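Local structure of lactate dehydrogenase (Eimeria maxima, 6CT6) at residues Ile128-Pro133 / Thr248-Met253; Asn132-Met137 / Gly154-Leu159; Arg166-Cys171 / Gly212-Glu217; Leu172-His177 / Ile198-Ile203. The protein probably catalyses the reversible reduction of pyruvate to lactate, using NADH as the hydride donor. All coordinates share one frame; numbering follows the deposited sequence.

In the fold
Interactions 1 and 2 form the active-site end, at NADH and oxamate. Their centres lie about 7 Å apart, and they share Asn132 and Pro133. Both reach the same sheet, where strands 126-129 and 152-155 are neighbours. Asn129 O probably takes a hydrogen bond from Met155 N at 2.9 Å. NADH touches both, and Asn132 also holds oxamate. Interactions 3 and 4 form a second pair, with centres about 10 Å apart, about 24 to 27 Å from the centre of the chain. Leu172 of interaction 4 packs on Ile214 of interaction 3. Helix 157-172 links the two pairs: it starts in interaction 2, runs through interaction 3 and ends at Leu172 in interaction 4.

Interaction 1: Ile128-Pro133 / Thr248-Met253; sequences INITNP and TSAILM. With NAI (1,4-dihydronicotinamide adenine dinucleotide), chain D.
Ile130 and Ala250 make the closer part of this contact. The CD1 methyl of Ile130 lies 3.6 Å from the CB methyl of Ala250. The other branch of Ile130 serves the cofactor. Its CG2 is 3.4 Å from C2N of the NADH nicotinamide ring. With chi1 at -60°, CG1 stands anti to the carbonyl carbon and CG2 anti to the backbone N, and the two methyl ends split between helix and ring. Ile128 lies two residues back and fits less closely. Its CD1 is 3.7 Å from the backbone atom Ala250 O and 4.0 Å from Met253 CB. The Met253 chain bends at its last torsion (chi3 62°), and its CE comes only to 4.1 Å from Ile128 CG2.

Strand 126-129 belongs to the parallel part of the Rossmann sheet of the NAD-binding domain. Helix 244-259 comes from the C-terminal domain and covers this part of the sheet. The contact therefore joins the two domains next to the nicotinamide. Met24 of helix 19-31 also packs on Ala250.

Neither side of the contact opens to solvent. Thr248, Ser249 and Leu252 turn to the second subunit, where Thr248 OG1 is hydrogen-bonded to Asn56 OD1 of that subunit. Past the strand, the chain turns to polar work. Asn132 N gives a nearly straight hydrogen bond (167°) to NADH O3D at 3.3 Å. Asn132 ND2 reaches NADH O2D at 3.2 Å with a more bent geometry. Together they hold both hydroxyls of the nicotinamide ribose. A cis peptide bond joins Asn132 to Pro133.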
# COMPACT_ATOMS: atom_id res chain seq x y z
N ILE B 128 -12.43 15.14 -2.66
CA ILE B 128 -13.00 13.84 -2.33
C ILE B 128 -12.82 13.63 -0.83
O ILE B 128 -11.68 13.61 -0.34
CB ILE B 128 -12.33 12.70 -3.11
CG1 ILE B 128 -12.44 12.91 -4.63
CG2 ILE B 128 -12.94 11.35 -2.71
CD1 ILE B 128 -11.46 12.06 -5.42
N ASN B 129 -13.92 13.44 -0.11
CA ASN B 129 -13.83 13.13 1.32
C ASN B 129 -14.01 11.64 1.55
O ASN B 129 -14.77 10.97 0.85
CB ASN B 129 -14.87 13.89 2.14
CG ASN B 129 -14.73 13.60 3.62
OD1 ASN B 129 -13.74 13.98 4.24
ND2 ASN B 129 -15.72 12.92 4.20
N ILE B 130 -13.30 11.12 2.56
CA ILE B 130 -13.42 9.73 2.96
C ILE B 130 -13.81 9.65 4.43
O ILE B 130 -14.48 8.69 4.84
CB ILE B 130 -12.10 8.97 2.69
CG1 ILE B 130 -11.75 9.02 1.20
CG2 ILE B 130 -12.20 7.52 3.15
CD1 ILE B 130 -10.36 8.50 0.87
N THR B 131 -13.43 10.65 5.22
CA THR B 131 -13.63 10.60 6.67
C THR B 131 -15.09 10.33 7.03
O THR B 131 -16.01 10.97 6.50
CB THR B 131 -13.16 11.91 7.31
OG1 THR B 131 -11.77 12.11 7.03
CG2 THR B 131 -13.37 11.89 8.82
N ASN B 132 -15.30 9.39 7.96
CA ASN B 132 -16.64 9.02 8.43
C ASN B 132 -17.15 9.89 9.58
O ASN B 132 -16.34 10.49 10.30
CB ASN B 132 -16.65 7.56 8.88
CG ASN B 132 -16.87 6.59 7.75
OD1 ASN B 132 -17.65 6.85 6.83
ND2 ASN B 132 -16.18 5.45 7.80
N PRO B 133 -18.48 9.97 9.77
CA PRO B 133 -19.55 9.45 8.91
C PRO B 133 -19.60 10.20 7.59
O PRO B 133 -19.81 11.41 7.54
CB PRO B 133 -20.82 9.67 9.73
CG PRO B 133 -20.47 10.73 10.71
CD PRO B 133 -19.02 10.51 11.03
N THR B 248 -7.77 2.77 -3.08
CA THR B 248 -7.83 2.59 -4.52
C THR B 248 -9.12 3.17 -5.10
O THR B 248 -9.10 3.80 -6.16
CB THR B 248 -7.68 1.11 -4.86
OG1 THR B 248 -6.50 0.59 -4.23
CG2 THR B 248 -7.59 0.88 -6.36
N SER B 249 -10.24 2.98 -4.40
CA SER B 249 -11.51 3.55 -4.85
C SER B 249 -11.41 5.06 -4.99
O SER B 249 -11.80 5.63 -6.02
CB SER B 249 -12.63 3.17 -3.88
OG SER B 249 -12.85 1.77 -3.87
N ALA B 250 -10.90 5.73 -3.95
CA ALA B 250 -10.76 7.19 -4.00
C ALA B 250 -9.84 7.62 -5.13
O ALA B 250 -10.11 8.61 -5.82
CB ALA B 250 -10.23 7.71 -2.67
N ILE B 251 -8.75 6.88 -5.35
CA ILE B 251 -7.77 7.29 -6.35
C ILE B 251 -8.35 7.15 -7.76
O ILE B 251 -8.07 7.97 -8.64
CB ILE B 251 -6.47 6.48 -6.18
CG1 ILE B 251 -5.64 7.06 -5.02
CG2 ILE B 251 -5.64 6.46 -7.46
CD1 ILE B 251 -5.02 8.43 -5.29
N LEU B 252 -9.16 6.11 -7.99
CA LEU B 252 -9.78 5.97 -9.30
C LEU B 252 -10.74 7.13 -9.58
O LEU B 252 -10.82 7.61 -10.72
CB LEU B 252 -10.52 4.63 -9.41
CG LEU B 252 -9.63 3.38 -9.43
CD1 LEU B 252 -10.47 2.12 -9.64
CD2 LEU B 252 -8.55 3.48 -10.51
N MET B 253 -11.44 7.60 -8.55
CA MET B 253 -12.30 8.77 -8.72
C MET B 253 -11.47 10.00 -9.08
O MET B 253 -11.81 10.75 -10.00
CB MET B 253 -13.10 9.02 -7.45
CG MET B 253 -14.09 7.92 -7.10
SD MET B 253 -14.71 8.01 -5.40
CE MET B 253 -15.54 9.60 -5.42
PA NAI D . -5.86 6.94 10.35
O1A NAI D . -6.05 7.26 11.82
O2A NAI D . -4.85 5.90 9.94
O5B NAI D . -5.48 8.32 9.62
C5B NAI D . -6.12 9.54 9.98
C4B NAI D . -5.07 10.64 9.98
O4B NAI D . -5.66 11.94 10.01
C3B NAI D . -4.15 10.55 11.20
O3B NAI D . -2.81 10.32 10.76
C2B NAI D . -4.29 11.89 11.89
O2B NAI D . -3.07 12.36 12.45
C1B NAI D . -4.75 12.76 10.74
N9A NAI D . -5.36 14.05 11.12
C8A NAI D . -6.05 14.39 12.23
N7A NAI D . -6.42 15.69 12.17
C5A NAI D . -5.97 16.20 11.01
C6A NAI D . -6.00 17.50 10.30
N6A NAI D . -6.62 18.57 10.84
N1A NAI D . -5.40 17.58 9.09
C2A NAI D . -4.77 16.52 8.53
N3A NAI D . -4.70 15.32 9.12
C4A NAI D . -5.27 15.11 10.33
O3 NAI D . -7.30 6.57 9.73
PN NAI D . -7.55 5.86 8.30
O1N NAI D . -7.50 4.36 8.49
O2N NAI D . -6.66 6.51 7.26
O5D NAI D . -9.08 6.27 8.02
C5D NAI D . -9.40 7.65 7.85
C4D NAI D . -10.91 7.87 7.77
O4D NAI D . -11.48 7.16 6.66
C3D NAI D . -11.61 7.37 9.02
O3D NAI D . -12.58 8.34 9.42
C2D NAI D . -12.28 6.09 8.58
O2D NAI D . -13.43 5.76 9.36
C1D NAI D . -12.62 6.45 7.14
N1N NAI D . -12.97 5.33 6.26
C2N NAI D . -13.90 5.61 5.34
C3N NAI D . -14.34 4.69 4.42
C7N NAI D . -15.39 5.12 3.44
O7N NAI D . -15.63 6.32 3.32
N7N NAI D . -16.05 4.21 2.74
C4N NAI D . -13.78 3.29 4.39
C5N NAI D . -12.78 3.10 5.44
C6N NAI D . -12.41 4.12 6.32

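Interaction 2: Asn132-Met137 / Gly154-Leu159; sequences NPLDVM and GMAGML. With NAI (1,4-dihydronicotinamide adenine dinucleotide), chain D; OXM (oxamic acid), chain F.
Leu134 carries this contact, with Gly154 and Ala156 as its main partners. Its branched end lies over Gly154 to Ala156. CD2 lies 3.8 Å from Gly154 CA, and CD1 lies 3.7 Å from Ala156 CB. Between them CG rests 3.5 Å from Met155 O, and both methyls come near the same oxygen. CG lies anti to the backbone N (chi1 -167°), which carries the branch over to the strand. The second torsion, -103°, turns the two methyls so that CD2 meets Gly154 and CD1 meets Ala156. Gly154 has no side chain, so Leu134 can come down onto its CA. No hydrogen bond crosses between the segments.

Leu134 and Ala156 also line the NADH pocket, with Met155, Leu159 and Asn132. Ala156 CB lies 3.9 Å from N7N of the nicotinamide amide, and Leu159 CD2 lies 3.6 Å from that nitrogen. The Met155 chain bends twice, at chi2 and chi3, and brings CE to 3.7 Å from NADH C7N. Asn132 ND2 gives a bent hydrogen bond (139°) to O1 of oxamate at 3.0 Å. Arg100, Arg163 and His187 also hydrogen-bond oxamate. Asn132 OD1 takes a weak hydrogen bond from Leu134 N, which links the ligand-binding amide to the helix start.

The contact belongs to a beta-alpha-beta unit made of strand 126-129, helix 134-145 and strand 152-155. Asp135, next in the helix, is hydrogen-bonded to Ser268 OG of strand 263-272 and to His187 N. Helix 104-121 packs on Pro133 and Met137, helix 303-328 on Pro133, Asp135 and Val136, and helix 244-259 on Met155, Met158 and Leu159.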
# COMPACT_ATOMS: atom_id res chain seq x y z
N ASN B 132 -15.30 9.39 7.96
CA ASN B 132 -16.64 9.02 8.43
C ASN B 132 -17.15 9.89 9.58
O ASN B 132 -16.34 10.49 10.30
CB ASN B 132 -16.65 7.56 8.88
CG ASN B 132 -16.87 6.59 7.75
OD1 ASN B 132 -17.65 6.85 6.83
ND2 ASN B 132 -16.18 5.45 7.80
N PRO B 133 -18.48 9.97 9.77
CA PRO B 133 -19.55 9.45 8.91
C PRO B 133 -19.60 10.20 7.59
O PRO B 133 -19.81 11.41 7.54
CB PRO B 133 -20.82 9.67 9.73
CG PRO B 133 -20.47 10.73 10.71
CD PRO B 133 -19.02 10.51 11.03
N LEU B 134 -19.43 9.43 6.51
CA LEU B 134 -19.04 9.99 5.22
C LEU B 134 -20.01 11.08 4.77
O LEU B 134 -19.59 12.18 4.37
CB LEU B 134 -18.96 8.86 4.20
CG LEU B 134 -18.29 9.06 2.84
CD1 LEU B 134 -19.36 9.21 1.78
CD2 LEU B 134 -17.34 10.25 2.83
N ASP B 135 -21.31 10.81 4.85
CA ASP B 135 -22.28 11.65 4.15
C ASP B 135 -22.49 13.00 4.83
O ASP B 135 -22.83 13.97 4.15
CB ASP B 135 -23.59 10.89 4.01
CG ASP B 135 -23.43 9.58 3.26
OD1 ASP B 135 -23.45 9.60 2.01
OD2 ASP B 135 -23.26 8.54 3.92
N VAL B 136 -22.29 13.09 6.14
CA VAL B 136 -22.37 14.39 6.80
C VAL B 136 -21.01 15.08 6.94
O VAL B 136 -20.96 16.31 7.03
CB VAL B 136 -23.04 14.29 8.19
CG1 VAL B 136 -24.50 13.87 8.03
CG2 VAL B 136 -22.30 13.33 9.11
N MET B 137 -19.91 14.32 6.93
CA MET B 137 -18.60 14.96 6.95
C MET B 137 -18.33 15.70 5.64
O MET B 137 -17.73 16.78 5.65
CB MET B 137 -17.50 13.93 7.23
CG MET B 137 -17.52 13.36 8.64
SD MET B 137 -17.29 14.63 9.92
CE MET B 137 -17.64 13.72 11.42
N GLY B 154 -18.12 12.43 -1.76
CA GLY B 154 -17.59 11.49 -0.80
C GLY B 154 -17.39 10.13 -1.44
O GLY B 154 -18.21 9.69 -2.25
N MET B 155 -16.28 9.48 -1.10
CA MET B 155 -16.01 8.12 -1.53
C MET B 155 -16.68 7.16 -0.56
O MET B 155 -16.37 7.16 0.64
CB MET B 155 -14.51 7.84 -1.60
CG MET B 155 -14.12 6.49 -2.24
SD MET B 155 -14.60 5.00 -1.32
CE MET B 155 -13.63 5.14 0.18
N ALA B 156 -17.60 6.34 -1.07
CA ALA B 156 -18.08 5.20 -0.30
C ALA B 156 -18.68 4.15 -1.23
O ALA B 156 -18.36 2.96 -1.11
CB ALA B 156 -19.11 5.64 0.74
N GLY B 157 -19.54 4.58 -2.15
CA GLY B 157 -20.26 3.62 -2.99
C GLY B 157 -19.34 2.74 -3.81
O GLY B 157 -19.62 1.55 -4.01
N MET B 158 -18.24 3.29 -4.31
CA MET B 158 -17.29 2.49 -5.07
C MET B 158 -16.76 1.33 -4.24
O MET B 158 -16.64 0.20 -4.73
CB MET B 158 -16.14 3.36 -5.58
CG MET B 158 -15.10 2.60 -6.40
SD MET B 158 -15.82 1.85 -7.88
CE MET B 158 -14.34 1.27 -8.72
N LEU B 159 -16.45 1.59 -2.97
CA LEU B 159 -15.97 0.53 -2.08
C LEU B 159 -17.08 -0.47 -1.77
O LEU B 159 -16.89 -1.68 -1.88
CB LEU B 159 -15.43 1.14 -0.79
CG LEU B 159 -15.12 0.16 0.35
CD1 LEU B 159 -13.92 -0.70 0.03
CD2 LEU B 159 -14.92 0.92 1.64
PA NAI D . -5.86 6.94 10.35
O1A NAI D . -6.05 7.26 11.82
O2A NAI D . -4.85 5.90 9.94
O5B NAI D . -5.48 8.32 9.62
C5B NAI D . -6.12 9.54 9.98
C4B NAI D . -5.07 10.64 9.98
O4B NAI D . -5.66 11.94 10.01
C3B NAI D . -4.15 10.55 11.20
O3B NAI D . -2.81 10.32 10.76
C2B NAI D . -4.29 11.89 11.89
O2B NAI D . -3.07 12.36 12.45
C1B NAI D . -4.75 12.76 10.74
N9A NAI D . -5.36 14.05 11.12
C8A NAI D . -6.05 14.39 12.23
N7A NAI D . -6.42 15.69 12.17
C5A NAI D . -5.97 16.20 11.01
C6A NAI D . -6.00 17.50 10.30
N6A NAI D . -6.62 18.57 10.84
N1A NAI D . -5.40 17.58 9.09
C2A NAI D . -4.77 16.52 8.53
N3A NAI D . -4.70 15.32 9.12
C4A NAI D . -5.27 15.11 10.33
O3 NAI D . -7.30 6.57 9.73
PN NAI D . -7.55 5.86 8.30
O1N NAI D . -7.50 4.36 8.49
O2N NAI D . -6.66 6.51 7.26
O5D NAI D . -9.08 6.27 8.02
C5D NAI D . -9.40 7.65 7.85
C4D NAI D . -10.91 7.87 7.77
O4D NAI D . -11.48 7.16 6.66
C3D NAI D . -11.61 7.37 9.02
O3D NAI D . -12.58 8.34 9.42
C2D NAI D . -12.28 6.09 8.58
O2D NAI D . -13.43 5.76 9.36
C1D NAI D . -12.62 6.45 7.14
N1N NAI D . -12.97 5.33 6.26
C2N NAI D . -13.90 5.61 5.34
C3N NAI D . -14.34 4.69 4.42
C7N NAI D . -15.39 5.12 3.44
O7N NAI D . -15.63 6.32 3.32
N7N NAI D . -16.05 4.21 2.74
C4N NAI D . -13.78 3.29 4.39
C5N NAI D . -12.78 3.10 5.44
C6N NAI D . -12.41 4.12 6.32
C1 OXM F . -15.42 1.52 6.87
N1 OXM F . -14.76 1.16 8.11
O1 OXM F . -15.90 2.61 6.74
C2 OXM F . -15.52 0.51 5.72
O2 OXM F . -16.62 0.30 5.15
O3 OXM F . -14.49 -0.12 5.34

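Interaction 3: Arg166-Cys171 / Gly212-Glu217; sequences RMIADC and GLINKE
Ile214 packs on Ile168 and Cys171 in a small apolar contact between helix 157-172 and the loop that leads into helix 216-237. The site lies in the C-terminal domain, about 27 Å from the centre of the chain. Ile214 is the inserted residue. CG1 is anti to the backbone N (chi1 -167°) and chi2 is also extended (167°), so CD1 reaches the helix. CD1 and CG1 both lie 3.7 Å from Cys171 SG. The CD1 methyl also reaches Ile168 CD1 at 4.0 Å, where the two side chains cross at about a right angle. Leu172, Ile209 and Ile219 pack on Ile214 as well.

Polar groups work on other sides. Asn215 is the N-cap of helix 216-237, and its OD1 accepts from Asp218 N. Gly212 ends the preceding helix in a Schellman motif. Arg166 NE forms a salt bridge with Asp170 OD2 at 2.9 Å, nearly in the guanidinium plane. Arg166 NH1 and NH2 are hydrogen-bonded to Ile64 O and Thr65 OG1, respectively, of the second subunit.

No hydrogen bond crosses between the segments. Cys171 meets Ile214 by van der Waals contact, and cohesion here rests on the fit of carbon and sulfur surfaces.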
# COMPACT_ATOMS: atom_id res chain seq x y z
N ARG B 166 -17.49 -8.37 -5.84
CA ARG B 166 -16.55 -9.46 -5.60
C ARG B 166 -17.28 -10.75 -5.23
O ARG B 166 -16.88 -11.84 -5.66
CB ARG B 166 -15.57 -9.08 -4.49
CG ARG B 166 -14.65 -10.21 -4.01
CD ARG B 166 -13.54 -10.51 -5.01
NE ARG B 166 -12.95 -11.83 -4.78
CZ ARG B 166 -11.71 -12.17 -5.09
NH1 ARG B 166 -10.89 -11.29 -5.65
NH2 ARG B 166 -11.28 -13.40 -4.84
N MET B 167 -18.34 -10.64 -4.43
CA MET B 167 -19.03 -11.83 -3.95
C MET B 167 -19.84 -12.49 -5.06
O MET B 167 -19.83 -13.72 -5.18
CB MET B 167 -19.92 -11.45 -2.77
CG MET B 167 -19.12 -11.07 -1.52
SD MET B 167 -20.11 -10.72 -0.06
CE MET B 167 -19.99 -8.93 0.02
N ILE B 168 -20.53 -11.70 -5.87
CA ILE B 168 -21.21 -12.24 -7.05
C ILE B 168 -20.20 -12.92 -7.97
O ILE B 168 -20.42 -14.03 -8.46
CB ILE B 168 -21.98 -11.13 -7.78
CG1 ILE B 168 -23.11 -10.58 -6.89
CG2 ILE B 168 -22.52 -11.62 -9.12
CD1 ILE B 168 -24.25 -11.55 -6.63
N ALA B 169 -19.07 -12.25 -8.22
CA ALA B 169 -18.05 -12.79 -9.10
C ALA B 169 -17.53 -14.13 -8.60
O ALA B 169 -17.38 -15.08 -9.39
CB ALA B 169 -16.90 -11.79 -9.24
N ASP B 170 -17.25 -14.24 -7.30
CA ASP B 170 -16.75 -15.50 -6.76
C ASP B 170 -17.81 -16.59 -6.84
O ASP B 170 -17.49 -17.77 -7.05
CB ASP B 170 -16.29 -15.32 -5.31
CG ASP B 170 -15.03 -14.48 -5.20
OD1 ASP B 170 -14.32 -14.33 -6.21
OD2 ASP B 170 -14.74 -13.99 -4.09
N CYS B 171 -19.08 -16.23 -6.67
CA CYS B 171 -20.15 -17.21 -6.71
C CYS B 171 -20.32 -17.77 -8.12
O CYS B 171 -20.45 -18.99 -8.31
CB CYS B 171 -21.45 -16.58 -6.21
SG CYS B 171 -22.80 -17.75 -5.96
N GLY B 212 -30.29 -21.48 -12.41
CA GLY B 212 -29.70 -22.25 -11.34
C GLY B 212 -28.21 -22.04 -11.15
O GLY B 212 -27.56 -22.85 -10.48
N LEU B 213 -27.65 -20.97 -11.73
CA LEU B 213 -26.24 -20.67 -11.54
C LEU B 213 -26.01 -19.95 -10.21
O LEU B 213 -24.90 -20.02 -9.66
CB LEU B 213 -25.72 -19.83 -12.71
CG LEU B 213 -25.95 -20.45 -14.09
CD1 LEU B 213 -25.59 -19.47 -15.20
CD2 LEU B 213 -25.14 -21.73 -14.25
N ILE B 214 -27.03 -19.27 -9.70
CA ILE B 214 -27.03 -18.68 -8.37
C ILE B 214 -28.45 -18.80 -7.85
O ILE B 214 -29.41 -18.75 -8.62
CB ILE B 214 -26.55 -17.21 -8.40
CG1 ILE B 214 -26.24 -16.70 -6.99
CG2 ILE B 214 -27.58 -16.31 -9.08
CD1 ILE B 214 -25.48 -15.38 -6.97
N ASN B 215 -28.60 -18.99 -6.54
CA ASN B 215 -29.92 -19.16 -5.95
C ASN B 215 -30.24 -18.01 -5.01
O ASN B 215 -29.38 -17.22 -4.62
CB ASN B 215 -30.05 -20.51 -5.23
CG ASN B 215 -29.16 -20.62 -4.00
OD1 ASN B 215 -29.06 -19.70 -3.20
ND2 ASN B 215 -28.51 -21.77 -3.85
N LYS B 216 -31.53 -17.94 -4.64
CA LYS B 216 -32.04 -16.83 -3.83
C LYS B 216 -31.40 -16.79 -2.45
O LYS B 216 -31.36 -15.72 -1.83
CB LYS B 216 -33.56 -16.96 -3.71
CG LYS B 216 -34.32 -15.65 -3.86
CD LYS B 216 -35.83 -15.91 -3.91
CE LYS B 216 -36.63 -14.62 -3.95
NZ LYS B 216 -38.10 -14.87 -4.02
N GLU B 217 -30.90 -17.92 -1.95
CA GLU B 217 -30.21 -17.92 -0.67
C GLU B 217 -28.86 -17.23 -0.79
O GLU B 217 -28.51 -16.39 0.04
CB GLU B 217 -30.04 -19.36 -0.17
CG GLU B 217 -29.52 -19.47 1.26
CD GLU B 217 -28.85 -20.80 1.53
OE1 GLU B 217 -28.76 -21.63 0.60
OE2 GLU B 217 -28.40 -21.02 2.68

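Interaction 4: Leu172-His177 / Ile198-Ile203; sequences LHVSPH and ITINGI
Ile200 meets Leu172 and Val174 where a beta hairpin of the C-terminal domain packs on the end of helix 157-172 and the loop after it. The hairpin joins strands 199-200 and 203-204 through a type I' turn. It belongs to a small antiparallel sheet with strand 179-184.

Ile198 leads into the hairpin. It packs beside this contact, on Leu164 and Ile168 of helix 157-172. Thr199 pairs with Gln180 through the backbone and also bonds its side chain, OG1 to OE1.

Ile200 makes the contact itself. Its CD1 is 3.6 Å from Leu172 CD1, and its CG1 is 3.9 Å from the same methyl. The two side chains approach slantwise. Both torsions of Ile200 are near -55° (chi1 -50°, chi2 -57°), and this folded shape sends CD1 to Leu172. The other branch is looser: Ile200 CG2 stands 4.4 Å from Val174 CG2. Phe208, Ile168 and Val179 also pack on Ile200.

Asn201 and Gly202 form the two middle positions of the turn, both with positive phi. Asn201 pairs with Asp178 through the backbone, and Gly202 N bonds Gln180 OE1. The chain then returns at Ile203, whose side chain packs on Phe208. Two backbone hydrogen bonds close the turn: Ile200 N to Ile203 O at 2.8 Å, and Ile203 N to Ile200 O at 2.9 Å.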
# COMPACT_ATOMS: atom_id res chain seq x y z
N LEU B 172 -20.32 -16.90 -9.13
CA LEU B 172 -20.58 -17.31 -10.51
C LEU B 172 -19.33 -17.75 -11.27
O LEU B 172 -19.46 -18.28 -12.38
CB LEU B 172 -21.25 -16.16 -11.27
CG LEU B 172 -22.63 -15.76 -10.76
CD1 LEU B 172 -23.08 -14.45 -11.40
CD2 LEU B 172 -23.64 -16.86 -11.03
N HIS B 173 -18.14 -17.53 -10.72
CA HIS B 173 -16.89 -17.82 -11.43
C HIS B 173 -16.80 -17.01 -12.72
O HIS B 173 -16.55 -17.54 -13.80
CB HIS B 173 -16.75 -19.32 -11.68
CG HIS B 173 -16.71 -20.13 -10.43
ND1 HIS B 173 -17.83 -20.67 -9.85
CD2 HIS B 173 -15.67 -20.46 -9.62
CE1 HIS B 173 -17.49 -21.31 -8.74
NE2 HIS B 173 -16.19 -21.20 -8.58
N VAL B 174 -17.00 -15.70 -12.58
CA VAL B 174 -16.81 -14.74 -13.66
C VAL B 174 -15.96 -13.60 -13.12
O VAL B 174 -15.94 -13.34 -11.91
CB VAL B 174 -18.15 -14.22 -14.21
CG1 VAL B 174 -18.89 -13.41 -13.16
CG2 VAL B 174 -17.93 -13.39 -15.47
N SER B 175 -15.25 -12.92 -14.01
CA SER B 175 -14.38 -11.83 -13.61
C SER B 175 -15.20 -10.69 -13.01
O SER B 175 -16.29 -10.38 -13.52
CB SER B 175 -13.59 -11.32 -14.81
OG SER B 175 -13.00 -10.06 -14.52
N PRO B 176 -14.71 -10.03 -11.95
CA PRO B 176 -15.40 -8.83 -11.46
C PRO B 176 -15.52 -7.75 -12.52
O PRO B 176 -16.42 -6.90 -12.44
CB PRO B 176 -14.53 -8.38 -10.28
CG PRO B 176 -13.70 -9.56 -9.92
CD PRO B 176 -13.48 -10.31 -11.19
N HIS B 177 -14.62 -7.75 -13.51
CA HIS B 177 -14.74 -6.82 -14.63
C HIS B 177 -16.13 -6.85 -15.24
O HIS B 177 -16.63 -5.81 -15.70
CB HIS B 177 -13.69 -7.17 -15.69
CG HIS B 177 -13.76 -6.32 -16.92
ND1 HIS B 177 -14.67 -6.55 -17.93
CD2 HIS B 177 -13.02 -5.26 -17.31
CE1 HIS B 177 -14.49 -5.65 -18.89
NE2 HIS B 177 -13.49 -4.86 -18.54
N ILE B 198 -28.09 -5.81 -10.39
CA ILE B 198 -26.87 -6.55 -10.68
C ILE B 198 -26.97 -7.13 -12.08
O ILE B 198 -27.97 -7.78 -12.42
CB ILE B 198 -26.64 -7.67 -9.65
CG1 ILE B 198 -26.46 -7.09 -8.23
CG2 ILE B 198 -25.42 -8.51 -10.03
CD1 ILE B 198 -26.47 -8.16 -7.15
N THR B 199 -25.94 -6.91 -12.89
CA THR B 199 -25.88 -7.52 -14.21
C THR B 199 -24.53 -8.18 -14.44
O THR B 199 -23.51 -7.78 -13.86
CB THR B 199 -26.14 -6.50 -15.34
OG1 THR B 199 -25.07 -5.55 -15.40
CG2 THR B 199 -27.47 -5.78 -15.13
N ILE B 200 -24.54 -9.21 -15.28
CA ILE B 200 -23.34 -9.85 -15.78
C ILE B 200 -23.21 -9.43 -17.23
O ILE B 200 -23.93 -9.92 -18.11
CB ILE B 200 -23.41 -11.38 -15.63
CG1 ILE B 200 -23.82 -11.78 -14.21
CG2 ILE B 200 -22.07 -12.00 -16.01
CD1 ILE B 200 -22.93 -11.24 -13.10
N ASN B 201 -22.30 -8.49 -17.50
CA ASN B 201 -22.18 -7.85 -18.80
C ASN B 201 -23.54 -7.39 -19.33
O ASN B 201 -23.88 -7.59 -20.50
CB ASN B 201 -21.49 -8.77 -19.82
CG ASN B 201 -21.07 -8.02 -21.07
OD1 ASN B 201 -20.48 -6.95 -20.99
ND2 ASN B 201 -21.40 -8.58 -22.23
N GLY B 202 -24.32 -6.76 -18.45
CA GLY B 202 -25.62 -6.26 -18.83
C GLY B 202 -26.74 -7.27 -18.76
O GLY B 202 -27.91 -6.88 -18.91
N ILE B 203 -26.44 -8.54 -18.56
CA ILE B 203 -27.44 -9.59 -18.42
C ILE B 203 -28.00 -9.54 -17.00
O ILE B 203 -27.23 -9.68 -16.04
CB ILE B 203 -26.84 -10.98 -18.71
CG1 ILE B 203 -26.10 -10.98 -20.06
CG2 ILE B 203 -27.93 -12.05 -18.69
CD1 ILE B 203 -25.18 -12.16 -20.25